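Local coordinates for DHC, diheme cytochrome c (Rhodobacter sphaeroides, PDB 2FWT), which probably transfers electrons through two covalently bound c-type hemes, in partnership with the oxygen-binding sphaeroides heme protein SHP, at residues P7-E12 with S57-N62; C16-P21 with S111-C116; A23-R28 with S86-F91; A32-L37 with A45-A50. All coordinates share one frame; numbering follows the deposited sequence.

Contact 1: residues P7-E12 with S57-N62; sequences PLTRTE and SYLVAN
Thr9 meets Tyr58 and Leu59 where the short helix 7-12 lies against the last turn of helix 49-61. This is a helix-helix contact beside the first heme c, helix 7-12 leading into the CXXCH attachment motif of a diheme cytochrome c.

Thr9 is the one residue of its helix to reach across, and it does so with both branches. With chi1 at -58° its OG1 stands beside the backbone N and its methyl CG2 opposite it. The hydroxyl therefore comes up obliquely to the Tyr58 ring, OG1 lying 3.6 Å from CD2, while CG2 of Thr9 turns to the methyl CD2 of Leu59 at 4.2 Å. The first of these is plain van der Waals contact: the polar partner of Thr9 OG1 is Asp6, whose side chain also touches Tyr58.

Tyr58 has its CG anti to the backbone N (chi1 164°), which carries the ring out from its own helix and past Thr9. Leu59 sits deeper, between Thr9 and Trp30 and Met34 of helix 27-34, and touches the heme as well.

Each segment also has a side-chain bond of its own. Thr11 OG1 and Thr11 N grip Pro7 O from opposite faces of its carbonyl plane. Beyond the end of helix 49-61, Asn62 folds back so that its ND2 donates to Tyr58 O at 2.9 Å, with an N-H...O angle of 158°.

Contact 2: residues C16-P21 with S111-C116; sequences CHMAYP and SNCAAC. With HEC (heme c), chain C.
Two first torsions bring Tyr20 and Met18 up to Ser111 and Cys113. In Tyr20, chi1 of -62° sets CG opposite the carbonyl carbon and runs the ring toward 111-116; in Met18, chi1 of 76° wedges CG between the backbone N and the carbonyl carbon, an extended chi2 carries SD to Cys113, and the chi3 bend turns only the methyl CE.

The tyrosine hydroxyl gives a short hydrogen bond, OH to Ser111 O at 2.6 Å, approaching tilted from the carbonyl plane. Beside it, along the same ring edge, Cys113 SG lies 3.7 Å from Tyr20 CE2, an edge-on sulfur-aromatic contact. Met18 SD closes on the same sulfur, 3.8 Å from Cys113 SG. Water 1 adds a looser link, donating weakly to Ser111 O and accepting from Met18 N.

Behind the tyrosine stands the first heme. Its iron is bound by His17 NE2 at 2.0 Å, with His40 opposite, and Cys16 SG is bonded to CAC. The imidazole is kept from turning by a nearly straight bond from ND1 to Met18 O, 2.8 Å and 170°, and Tyr20 CE1 covers the rim of one of its faces. Met18 O in turn sits over the centre of the Tyr20 ring. Ser111 OG donates to the propionate oxygen O2A at 2.7 Å; Ser86, Ser109 and Arg84 also bind this heme.

Cys113 SG is covalently bound to the second heme, while Tyr20 CD1 is 3.6 Å from C3A of the first. Tyr20 thus lies between one heme and a cysteine holding the other, consistent with a short path for electrons, though inferred.

Contact 3: residues A23-R28 with S86-F91; sequences ALLPAR and SELPWF. With HEC (heme c), chain B.
Leu88 reaches Leu24 and Leu25 at a place where two helices begin: Pro26 and Leu88 hold the N-cap positions of helices 27-34 and 89-98. The contact joins the part of this diheme cytochrome built round the first heme to the wall of the second heme's pocket.

The van der Waals contacts run through one methyl group. Leu88 CD1 lies against the carbonyl oxygen of Leu24, 3.3 Å from Leu24 O, and 4.2 Å from Leu25 CD2, the side chains of Leu25 and Leu88 crossing at a slant. Leu25 continues inward to Ile85, Trp30 and Leu33.

The polar link is a single water. Water 2 donates to Leu24 O at 2.7 Å and accepts from Trp90 NE1 at 2.9 Å, lying in the plane of the indole at its edge. Trp90 owes this placing partly to chi1 of 70°, which seats CG between the backbone N and the carbonyl carbon and turns the indole back toward Leu24. A phenylalanine here has no ring N-H and would probably leave the water without its donor, breaking the bridge to Leu24 O and weakening the cover on the heme.

The second heme is met by the benzo end of Trp90 and by the edge of Phe91. Trp90 CH2 touches the methyl CMA of this heme at 3.7 Å. Phe91 carries Ser86 CA over the centre of one face; it is also stacked with His95, an axial ligand of that heme's iron, and its carbonyl takes a hydrogen bond from His95 ND1. The Phe91 ring meets the porphyrin with its edge, CE1 lying 3.5 Å from C3B.

Contact 4: residues A32-L37 with A45-A50; sequences ALMADL and ASLDEA. With HEC (heme c), chain C.
Leu37 and Ala45 meet above the one large flat group here, the porphyrin of the first heme, on the face opposite His17. Ala45 CB rests on that face, 3.6 Å from C2C, and also touches His40, the axial ligand on this side. Leu33 comes in on the same side but at the rim, its CD1 3.6 Å from the methyl CMA. On the same side again, beyond another part of the rim, Met34 SD lies 3.7 Å from CBB, the outer carbon of the substituent through which Cys13 is presumably attached.

Between the segments the backbone makes one hydrogen bond: Ala45 N gives to Leu37 O at 2.8 Å with an angle of 150°, the donor standing above the carbonyl plane. It closes the loop that carries His40. Beside it, chi1 of -68° turns the branched end of Leu37 toward 45-50, and its two methyls go to different partners: CD2 to Ala45 CB, while CD1 meets Leu47 CD1 at 3.8 Å.

Met34 bends at both chi2 and chi3, curling its thioether over the rim substituent so that CE reaches Leu47 CD1 at 4.1 Å. An alanine in its place would probably open a gap between CBB and Leu47, leaving both without this neighbour.

Asp48 caps the start of helix 49-61, and Ser46 OG is held by Asp44. No strand is involved: the end of helix 27-34 and the lead-in to helix 49-61 close over the heme together, with Met34 and Leu47 both packing on Ile55 of the second helix.

Overall arrangement
From the N terminus, helix 7-12 opens the loop that contact 1 closes at the end of helix 49-61; contact 4 is nested inside it, joining the two ends of the His40 loop. The 16-21 segment follows, and its partner comes only near the C terminus, so contact 2 closes a long loop that crosses contact 1 and encloses contacts 3 and 4. Contact 3 starts at 23-28, crosses contact 1 too, and has contact 4 within its loop. Contacts 1 and 4 share helix 49-61, contacts 3 and 4 helix 27-34. Contacts 1 and 4 hold the first heme's surroundings together; contacts 2 and 3 tie them to the second heme.

Contact 1: residues P7-E12 with S57-N62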
# COMPACT_ATOMS: atom_id res chain seq x y z
N PRO A 7 -5.97 0.41 14.12
CA PRO A 7 -7.21 1.15 13.82
C PRO A 7 -7.05 2.49 13.11
O PRO A 7 -7.78 2.75 12.16
CB PRO A 7 -7.85 1.33 15.20
CG PRO A 7 -7.33 0.16 15.97
CD PRO A 7 -5.92 -0.00 15.54
N LEU A 8 -6.08 3.32 13.50
CA LEU A 8 -5.90 4.62 12.85
C LEU A 8 -5.48 4.45 11.40
O LEU A 8 -5.95 5.15 10.52
CB LEU A 8 -4.78 5.41 13.53
CG LEU A 8 -4.81 6.93 13.68
CD1 LEU A 8 -3.41 7.46 13.81
CD2 LEU A 8 -5.67 7.73 12.77
N THR A 9 -4.52 3.56 11.17
CA THR A 9 -4.04 3.32 9.81
C THR A 9 -5.16 2.71 8.98
O THR A 9 -5.40 3.15 7.86
CB THR A 9 -2.80 2.43 9.80
OG1 THR A 9 -1.77 3.05 10.59
CG2 THR A 9 -2.32 2.20 8.38
N ARG A 10 -5.86 1.71 9.52
CA ARG A 10 -6.92 1.03 8.77
C ARG A 10 -8.01 2.04 8.38
O ARG A 10 -8.48 2.02 7.26
CB ARG A 10 -7.48 -0.17 9.54
CG ARG A 10 -8.71 -0.91 8.89
CD ARG A 10 -8.29 -1.90 7.82
NE ARG A 10 -9.34 -2.66 7.11
CZ ARG A 10 -10.40 -2.16 6.44
NH1 ARG A 10 -10.69 -0.85 6.44
NH2 ARG A 10 -11.22 -3.01 5.81
N THR A 11 -8.34 2.96 9.29
CA THR A 11 -9.33 3.99 9.05
C THR A 11 -8.87 5.03 8.05
O THR A 11 -9.56 5.30 7.07
CB THR A 11 -9.66 4.71 10.40
OG1 THR A 11 -10.37 3.78 11.22
CG2 THR A 11 -10.53 5.94 10.18
N GLU A 12 -7.69 5.60 8.24
CA GLU A 12 -7.30 6.68 7.37
C GLU A 12 -6.84 6.20 5.99
O GLU A 12 -6.95 6.95 5.02
CB GLU A 12 -6.19 7.52 7.99
CG GLU A 12 -6.59 8.21 9.30
CD GLU A 12 -7.47 9.43 9.15
OE1 GLU A 12 -7.79 9.91 8.03
OE2 GLU A 12 -7.84 9.94 10.25
N SER A 57 4.71 5.79 12.14
CA SER A 57 5.43 4.96 13.10
C SER A 57 5.02 3.48 12.99
O SER A 57 5.87 2.59 13.02
CB SER A 57 5.24 5.50 14.53
OG SER A 57 5.73 4.54 15.48
N TYR A 58 3.72 3.22 12.84
CA TYR A 58 3.22 1.87 12.70
C TYR A 58 3.75 1.23 11.41
O TYR A 58 4.23 0.09 11.43
CB TYR A 58 1.67 1.85 12.73
CG TYR A 58 1.08 0.56 12.21
CD1 TYR A 58 0.98 -0.55 13.02
CD2 TYR A 58 0.64 0.44 10.89
CE1 TYR A 58 0.51 -1.75 12.54
CE2 TYR A 58 0.13 -0.77 10.41
CZ TYR A 58 0.06 -1.84 11.24
OH TYR A 58 -0.44 -3.04 10.79
N LEU A 59 3.68 1.97 10.30
CA LEU A 59 4.09 1.44 9.01
C LEU A 59 5.57 1.12 9.02
O LEU A 59 6.00 0.03 8.63
CB LEU A 59 3.72 2.40 7.89
CG LEU A 59 2.22 2.60 7.63
CD1 LEU A 59 1.99 3.81 6.71
CD2 LEU A 59 1.61 1.36 7.04
N VAL A 60 6.37 2.04 9.55
CA VAL A 60 7.81 1.84 9.64
C VAL A 60 8.18 0.65 10.53
O VAL A 60 9.03 -0.18 10.15
CB VAL A 60 8.49 3.15 10.12
CG1 VAL A 60 9.95 2.95 10.54
CG2 VAL A 60 8.44 4.16 8.99
N ALA A 61 7.53 0.55 11.69
CA ALA A 61 7.83 -0.52 12.65
C ALA A 61 7.47 -1.89 12.11
O ALA A 61 8.04 -2.88 12.57
CB ALA A 61 7.07 -0.28 13.97
N ASN A 62 6.55 -1.94 11.15
CA ASN A 62 6.07 -3.17 10.57
C ASN A 62 6.40 -3.36 9.10
O ASN A 62 5.86 -4.24 8.44
CB ASN A 62 4.57 -3.27 10.84
CG ASN A 62 4.28 -3.42 12.30
OD1 ASN A 62 4.45 -4.51 12.81
ND2 ASN A 62 3.90 -2.33 12.99

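Contact 2: residues C16-P21 with S111-C116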
# COMPACT_ATOMS: atom_id res chain seq x y z
N CYS A 16 -9.69 5.56 0.25
CA CYS A 16 -9.72 5.60 -1.20
C CYS A 16 -9.29 4.32 -1.93
O CYS A 16 -9.29 4.28 -3.16
CB CYS A 16 -8.83 6.71 -1.68
SG CYS A 16 -9.21 8.37 -1.05
N HIS A 17 -8.88 3.32 -1.17
CA HIS A 17 -8.38 2.05 -1.64
C HIS A 17 -8.24 1.17 -0.41
O HIS A 17 -8.53 1.63 0.72
CB HIS A 17 -7.03 2.21 -2.38
CG HIS A 17 -5.98 3.02 -1.65
ND1 HIS A 17 -5.32 2.57 -0.52
CD2 HIS A 17 -5.37 4.19 -1.99
CE1 HIS A 17 -4.38 3.45 -0.18
NE2 HIS A 17 -4.40 4.46 -1.06
N MET A 18 -7.84 -0.07 -0.60
CA MET A 18 -7.62 -0.95 0.54
C MET A 18 -6.47 -0.43 1.41
O MET A 18 -5.57 0.24 0.95
CB MET A 18 -7.32 -2.38 0.10
CG MET A 18 -5.94 -2.65 -0.45
SD MET A 18 -5.69 -4.41 -0.68
CE MET A 18 -5.29 -4.98 0.94
N ALA A 19 -6.50 -0.82 2.68
CA ALA A 19 -5.39 -0.46 3.57
C ALA A 19 -4.27 -1.43 3.28
O ALA A 19 -4.32 -2.61 3.63
CB ALA A 19 -5.81 -0.54 5.02
N TYR A 20 -3.25 -0.94 2.60
CA TYR A 20 -2.11 -1.79 2.23
C TYR A 20 -1.30 -2.19 3.45
O TYR A 20 -0.94 -1.34 4.27
CB TYR A 20 -1.20 -1.07 1.25
CG TYR A 20 -1.86 -0.71 -0.07
CD1 TYR A 20 -2.07 0.61 -0.44
CD2 TYR A 20 -2.31 -1.69 -0.91
CE1 TYR A 20 -2.68 0.94 -1.65
CE2 TYR A 20 -2.93 -1.38 -2.13
CZ TYR A 20 -3.12 -0.08 -2.49
OH TYR A 20 -3.73 0.22 -3.68
N PRO A 21 -1.04 -3.50 3.60
CA PRO A 21 -0.24 -3.93 4.75
C PRO A 21 1.15 -3.33 4.79
O PRO A 21 1.85 -3.23 3.77
CB PRO A 21 -0.16 -5.45 4.59
CG PRO A 21 -1.19 -5.82 3.67
CD PRO A 21 -1.60 -4.63 2.85
N SER A 111 -2.89 -1.19 -8.70
CA SER A 111 -3.11 -0.79 -7.30
C SER A 111 -4.36 -1.43 -6.69
O SER A 111 -4.46 -1.54 -5.46
CB SER A 111 -3.26 0.73 -7.20
OG SER A 111 -2.16 1.38 -7.81
N ASN A 112 -5.31 -1.85 -7.53
CA ASN A 112 -6.60 -2.37 -7.08
C ASN A 112 -6.56 -3.86 -6.79
O ASN A 112 -7.11 -4.66 -7.54
CB ASN A 112 -7.64 -2.07 -8.16
CG ASN A 112 -9.08 -2.38 -7.74
OD1 ASN A 112 -9.43 -2.70 -6.55
ND2 ASN A 112 -9.97 -2.29 -8.75
N CYS A 113 -5.83 -4.23 -5.72
CA CYS A 113 -5.57 -5.62 -5.45
C CYS A 113 -6.85 -6.45 -5.38
O CYS A 113 -6.88 -7.60 -5.85
CB CYS A 113 -4.76 -5.86 -4.18
SG CYS A 113 -3.49 -4.67 -3.81
N ALA A 114 -7.90 -5.87 -4.80
CA ALA A 114 -9.13 -6.61 -4.56
C ALA A 114 -9.94 -6.92 -5.80
O ALA A 114 -10.83 -7.77 -5.75
CB ALA A 114 -9.99 -5.87 -3.55
N ALA A 115 -9.64 -6.25 -6.91
CA ALA A 115 -10.30 -6.52 -8.20
C ALA A 115 -9.93 -7.90 -8.74
O ALA A 115 -10.67 -8.51 -9.54
CB ALA A 115 -9.93 -5.49 -9.18
N CYS A 116 -8.79 -8.41 -8.27
CA CYS A 116 -8.30 -9.71 -8.69
C CYS A 116 -8.12 -10.69 -7.57
O CYS A 116 -8.21 -11.90 -7.82
CB CYS A 116 -6.98 -9.53 -9.40
SG CYS A 116 -7.16 -8.53 -10.87
FE HEC C . -3.15 5.98 -1.18
CHA HEC C . -1.95 4.69 -4.06
CHB HEC C . -0.79 4.24 0.60
CHC HEC C . -4.42 7.18 1.73
CHD HEC C . -5.41 7.85 -2.92
NA HEC C . -1.68 4.69 -1.63
C1A HEC C . -1.34 4.28 -2.90
C2A HEC C . -0.23 3.38 -2.86
C3A HEC C . 0.09 3.24 -1.56
C4A HEC C . -0.81 4.06 -0.77
CMA HEC C . 1.19 2.37 -0.97
CAA HEC C . 0.41 2.71 -4.08
CBA HEC C . -0.37 1.49 -4.56
CGA HEC C . 0.46 0.73 -5.58
O1A HEC C . 1.33 -0.06 -5.17
O2A HEC C . 0.25 0.91 -6.81
NB HEC C . -2.70 5.75 0.79
C1B HEC C . -1.63 5.05 1.31
C2B HEC C . -1.57 5.29 2.74
C3B HEC C . -2.59 6.13 3.04
C4B HEC C . -3.34 6.37 1.83
CMB HEC C . -0.45 4.71 3.62
CAB HEC C . -2.96 6.75 4.40
CBB HEC C . -2.05 7.65 4.89
NC HEC C . -4.65 7.26 -0.71
C1C HEC C . -5.02 7.62 0.57
C2C HEC C . -6.17 8.48 0.50
C3C HEC C . -6.45 8.68 -0.79
C4C HEC C . -5.50 7.91 -1.56
CMC HEC C . -6.89 9.07 1.73
CAC HEC C . -7.57 9.58 -1.38
CBC HEC C . -7.66 10.89 -0.99
ND HEC C . -3.57 6.23 -3.11
C1D HEC C . -4.54 7.09 -3.64
C2D HEC C . -4.51 7.04 -5.08
C3D HEC C . -3.44 6.06 -5.46
C4D HEC C . -2.92 5.61 -4.17
CMD HEC C . -5.33 7.84 -6.05
CAD HEC C . -3.04 5.69 -6.88
CBD HEC C . -3.89 4.49 -7.33
CGD HEC C . -3.62 4.11 -8.76
O1D HEC C . -2.57 4.54 -9.29
O2D HEC C . -4.46 3.36 -9.35
O HOH W 1 -7.06 -1.10 -3.44

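Contact 3: residues A23-R28 with S86-F91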
# COMPACT_ATOMS: atom_id res chain seq x y z
N ALA A 23 3.91 -4.63 5.75
CA ALA A 23 4.96 -5.55 5.35
C ALA A 23 5.30 -5.48 3.88
O ALA A 23 6.31 -6.05 3.44
CB ALA A 23 4.52 -6.93 5.70
N LEU A 24 4.46 -4.82 3.09
CA LEU A 24 4.66 -4.80 1.64
C LEU A 24 5.70 -3.78 1.13
O LEU A 24 6.19 -3.94 0.01
CB LEU A 24 3.33 -4.58 0.94
CG LEU A 24 2.46 -5.76 0.46
CD1 LEU A 24 2.81 -7.15 0.91
CD2 LEU A 24 1.00 -5.46 0.52
N LEU A 25 6.03 -2.76 1.91
CA LEU A 25 7.02 -1.77 1.52
C LEU A 25 8.09 -1.61 2.59
O LEU A 25 7.83 -1.82 3.78
CB LEU A 25 6.37 -0.39 1.27
CG LEU A 25 5.49 -0.28 0.00
CD1 LEU A 25 4.81 1.07 -0.01
CD2 LEU A 25 6.34 -0.43 -1.24
N PRO A 26 9.29 -1.22 2.17
CA PRO A 26 10.31 -0.90 3.16
C PRO A 26 10.05 0.42 3.88
O PRO A 26 9.33 1.30 3.38
CB PRO A 26 11.57 -0.83 2.33
CG PRO A 26 11.11 -0.44 0.96
CD PRO A 26 9.79 -1.10 0.78
N ALA A 27 10.67 0.56 5.04
CA ALA A 27 10.47 1.75 5.89
C ALA A 27 10.68 3.05 5.15
O ALA A 27 9.86 3.99 5.27
CB ALA A 27 11.34 1.67 7.11
N ARG A 28 11.73 3.14 4.36
CA ARG A 28 12.01 4.40 3.66
C ARG A 28 10.92 4.83 2.69
O ARG A 28 10.70 6.01 2.48
CB ARG A 28 13.33 4.32 2.93
CG ARG A 28 13.36 3.39 1.75
CD ARG A 28 14.83 3.15 1.36
NE ARG A 28 14.92 2.25 0.22
CZ ARG A 28 14.88 0.91 0.30
NH1 ARG A 28 14.80 0.28 1.45
NH2 ARG A 28 14.94 0.20 -0.82
N SER A 86 3.13 -1.92 -6.40
CA SER A 86 2.96 -2.38 -7.77
C SER A 86 4.17 -2.12 -8.68
O SER A 86 4.18 -2.57 -9.82
CB SER A 86 1.70 -1.75 -8.37
OG SER A 86 1.82 -0.35 -8.53
N GLU A 87 5.19 -1.42 -8.18
CA GLU A 87 6.45 -1.20 -8.90
C GLU A 87 7.63 -2.00 -8.34
O GLU A 87 8.74 -1.91 -8.85
CB GLU A 87 6.81 0.29 -8.89
CG GLU A 87 5.87 1.12 -9.76
CD GLU A 87 6.01 0.85 -11.26
OE1 GLU A 87 7.15 0.84 -11.79
OE2 GLU A 87 4.97 0.69 -11.94
N LEU A 88 7.39 -2.81 -7.32
CA LEU A 88 8.46 -3.61 -6.75
C LEU A 88 8.92 -4.69 -7.71
O LEU A 88 8.12 -5.24 -8.43
CB LEU A 88 8.03 -4.28 -5.45
CG LEU A 88 7.78 -3.30 -4.29
CD1 LEU A 88 7.17 -4.07 -3.15
CD2 LEU A 88 9.05 -2.60 -3.88
N PRO A 89 10.23 -5.04 -7.66
CA PRO A 89 10.73 -6.11 -8.51
C PRO A 89 9.90 -7.40 -8.49
O PRO A 89 9.50 -7.90 -9.56
CB PRO A 89 12.15 -6.29 -7.99
CG PRO A 89 12.52 -4.88 -7.60
CD PRO A 89 11.31 -4.44 -6.86
N TRP A 90 9.59 -7.94 -7.31
CA TRP A 90 8.83 -9.19 -7.27
C TRP A 90 7.45 -9.01 -7.90
O TRP A 90 6.92 -9.93 -8.54
CB TRP A 90 8.72 -9.75 -5.85
CG TRP A 90 7.86 -8.99 -4.86
CD1 TRP A 90 8.28 -8.19 -3.87
CD2 TRP A 90 6.43 -9.00 -4.80
NE1 TRP A 90 7.18 -7.68 -3.16
CE2 TRP A 90 6.04 -8.17 -3.71
CE3 TRP A 90 5.43 -9.66 -5.52
CZ2 TRP A 90 4.71 -7.94 -3.38
CZ3 TRP A 90 4.11 -9.43 -5.19
CH2 TRP A 90 3.76 -8.59 -4.12
N PHE A 91 6.87 -7.83 -7.70
CA PHE A 91 5.50 -7.60 -8.14
C PHE A 91 5.45 -7.60 -9.66
O PHE A 91 4.59 -8.23 -10.28
CB PHE A 91 5.01 -6.25 -7.62
CG PHE A 91 3.55 -6.02 -7.84
CD1 PHE A 91 2.65 -6.16 -6.81
CD2 PHE A 91 3.07 -5.65 -9.09
CE1 PHE A 91 1.29 -5.93 -7.03
CE2 PHE A 91 1.71 -5.41 -9.31
CZ PHE A 91 0.83 -5.55 -8.30
FE HEC B . -1.62 -9.93 -7.56
CHA HEC B . -0.15 -12.99 -7.71
CHB HEC B . -0.20 -9.34 -4.53
CHC HEC B . -2.81 -6.74 -7.62
CHD HEC B . -3.53 -10.69 -10.28
NA HEC B . -0.40 -10.97 -6.35
C1A HEC B . 0.14 -12.21 -6.61
C2A HEC B . 0.99 -12.57 -5.53
C3A HEC B . 0.97 -11.57 -4.63
C4A HEC B . 0.09 -10.54 -5.13
CMA HEC B . 1.72 -11.56 -3.29
CAA HEC B . 1.80 -13.89 -5.41
CBA HEC B . 3.21 -13.59 -5.88
CGA HEC B . 4.09 -14.85 -5.93
O1A HEC B . 5.07 -14.90 -5.18
O2A HEC B . 3.82 -15.80 -6.70
NB HEC B . -1.53 -8.34 -6.32
C1B HEC B . -0.88 -8.29 -5.10
C2B HEC B . -1.02 -6.98 -4.53
C3B HEC B . -1.74 -6.25 -5.38
C4B HEC B . -2.08 -7.10 -6.52
CMB HEC B . -0.40 -6.59 -3.18
CAB HEC B . -2.13 -4.75 -5.28
CBB HEC B . -1.15 -3.81 -4.99
NC HEC B . -2.93 -8.93 -8.73
C1C HEC B . -3.26 -7.59 -8.59
C2C HEC B . -4.18 -7.25 -9.66
C3C HEC B . -4.40 -8.33 -10.42
C4C HEC B . -3.62 -9.40 -9.83
CMC HEC B . -4.77 -5.85 -9.82
CAC HEC B . -5.29 -8.45 -11.68
CBC HEC B . -5.31 -7.46 -12.64
ND HEC B . -1.80 -11.52 -8.76
C1D HEC B . -2.70 -11.64 -9.81
C2D HEC B . -2.66 -12.99 -10.35
C3D HEC B . -1.62 -13.72 -9.57
C4D HEC B . -1.13 -12.73 -8.62
CMD HEC B . -3.49 -13.56 -11.50
CAD HEC B . -1.17 -15.19 -9.73
CBD HEC B . -1.93 -16.09 -8.75
CGD HEC B . -1.16 -17.38 -8.45
O1D HEC B . -0.15 -17.77 -9.11
O2D HEC B . -1.55 -18.07 -7.47
O HOH W 2 7.39 -6.28 -0.60

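Contact 4: residues A32-L37 with A45-A50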
# COMPACT_ATOMS: atom_id res chain seq x y z
N ALA A 32 8.60 8.15 2.90
CA ALA A 32 8.49 9.01 1.74
C ALA A 32 7.03 9.32 1.41
O ALA A 32 6.68 10.47 1.09
CB ALA A 32 9.17 8.36 0.56
N LEU A 33 6.20 8.29 1.42
CA LEU A 33 4.79 8.46 1.14
C LEU A 33 4.13 9.35 2.21
O LEU A 33 3.37 10.29 1.90
CB LEU A 33 4.07 7.12 1.08
CG LEU A 33 4.10 6.30 -0.20
CD1 LEU A 33 3.50 4.93 0.05
CD2 LEU A 33 3.34 7.00 -1.33
N MET A 34 4.43 9.08 3.48
CA MET A 34 3.78 9.83 4.56
C MET A 34 4.23 11.32 4.61
O MET A 34 3.55 12.19 5.19
CB MET A 34 3.99 9.14 5.89
CG MET A 34 3.37 7.75 5.96
SD MET A 34 1.58 7.71 5.71
CE MET A 34 0.98 8.59 7.15
N ALA A 35 5.36 11.60 3.97
CA ALA A 35 5.89 12.94 3.91
C ALA A 35 5.26 13.82 2.85
O ALA A 35 5.50 15.04 2.84
CB ALA A 35 7.37 12.88 3.68
N ASP A 36 4.48 13.26 1.93
CA ASP A 36 3.94 14.10 0.85
C ASP A 36 2.53 13.69 0.56
O ASP A 36 2.12 13.60 -0.61
CB ASP A 36 4.85 13.97 -0.40
CG ASP A 36 4.66 15.09 -1.43
OD1 ASP A 36 4.12 16.18 -1.11
OD2 ASP A 36 5.08 14.85 -2.59
N LEU A 37 1.74 13.51 1.61
CA LEU A 37 0.35 13.15 1.43
C LEU A 37 -0.49 14.19 0.66
O LEU A 37 -1.47 13.83 0.04
CB LEU A 37 -0.31 12.81 2.76
CG LEU A 37 0.22 11.54 3.40
CD1 LEU A 37 -0.38 11.38 4.80
CD2 LEU A 37 -0.10 10.32 2.49
N ALA A 45 -4.25 13.49 0.17
CA ALA A 45 -4.50 12.52 1.24
C ALA A 45 -4.04 13.02 2.62
O ALA A 45 -3.93 12.26 3.57
CB ALA A 45 -3.83 11.21 0.93
N SER A 46 -3.80 14.32 2.72
CA SER A 46 -3.18 14.89 3.92
C SER A 46 -4.02 14.68 5.19
O SER A 46 -5.23 14.49 5.12
CB SER A 46 -2.82 16.35 3.68
OG SER A 46 -3.99 17.11 3.43
N LEU A 47 -3.31 14.64 6.33
CA LEU A 47 -3.82 14.32 7.63
C LEU A 47 -3.25 15.34 8.60
O LEU A 47 -2.27 16.02 8.31
CB LEU A 47 -3.20 12.98 8.11
CG LEU A 47 -3.41 11.76 7.27
CD1 LEU A 47 -2.51 10.68 7.81
CD2 LEU A 47 -4.85 11.39 7.35
N ASP A 48 -3.83 15.42 9.78
CA ASP A 48 -3.21 16.23 10.82
C ASP A 48 -1.87 15.59 11.19
O ASP A 48 -1.72 14.35 11.14
CB ASP A 48 -4.10 16.33 12.05
CG ASP A 48 -4.27 15.03 12.77
OD1 ASP A 48 -5.13 14.25 12.36
OD2 ASP A 48 -3.53 14.77 13.77
N GLU A 49 -0.94 16.43 11.61
CA GLU A 49 0.44 16.03 11.87
C GLU A 49 0.54 14.87 12.84
O GLU A 49 1.26 13.92 12.57
CB GLU A 49 1.25 17.20 12.38
CG GLU A 49 2.72 16.88 12.67
CD GLU A 49 3.46 18.07 13.27
OE1 GLU A 49 3.36 18.27 14.52
OE2 GLU A 49 4.10 18.81 12.49
N ALA A 50 -0.16 14.95 13.98
CA ALA A 50 -0.07 13.87 14.99
C ALA A 50 -0.46 12.51 14.40
O ALA A 50 0.23 11.52 14.62
CB ALA A 50 -0.92 14.20 16.27
FE HEC C . -3.15 5.98 -1.18
CHA HEC C . -1.95 4.69 -4.06
CHB HEC C . -0.79 4.24 0.60
CHC HEC C . -4.42 7.18 1.73
CHD HEC C . -5.41 7.85 -2.92
NA HEC C . -1.68 4.69 -1.63
C1A HEC C . -1.34 4.28 -2.90
C2A HEC C . -0.23 3.38 -2.86
C3A HEC C . 0.09 3.24 -1.56
C4A HEC C . -0.81 4.06 -0.77
CMA HEC C . 1.19 2.37 -0.97
CAA HEC C . 0.41 2.71 -4.08
CBA HEC C . -0.37 1.49 -4.56
CGA HEC C . 0.46 0.73 -5.58
O1A HEC C . 1.33 -0.06 -5.17
O2A HEC C . 0.25 0.91 -6.81
NB HEC C . -2.70 5.75 0.79
C1B HEC C . -1.63 5.05 1.31
C2B HEC C . -1.57 5.29 2.74
C3B HEC C . -2.59 6.13 3.04
C4B HEC C . -3.34 6.37 1.83
CMB HEC C . -0.45 4.71 3.62
CAB HEC C . -2.96 6.75 4.40
CBB HEC C . -2.05 7.65 4.89
NC HEC C . -4.65 7.26 -0.71
C1C HEC C . -5.02 7.62 0.57
C2C HEC C . -6.17 8.48 0.50
C3C HEC C . -6.45 8.68 -0.79
C4C HEC C . -5.50 7.91 -1.56
CMC HEC C . -6.89 9.07 1.73
CAC HEC C . -7.57 9.58 -1.38
CBC HEC C . -7.66 10.89 -0.99
ND HEC C . -3.57 6.23 -3.11
C1D HEC C . -4.54 7.09 -3.64
C2D HEC C . -4.51 7.04 -5.08
C3D HEC C . -3.44 6.06 -5.46
C4D HEC C . -2.92 5.61 -4.17
CMD HEC C . -5.33 7.84 -6.05
CAD HEC C . -3.04 5.69 -6.88
CBD HEC C . -3.89 4.49 -7.33
CGD HEC C . -3.62 4.11 -8.76
O1D HEC C . -2.57 4.54 -9.29
O2D HEC C . -4.46 3.36 -9.35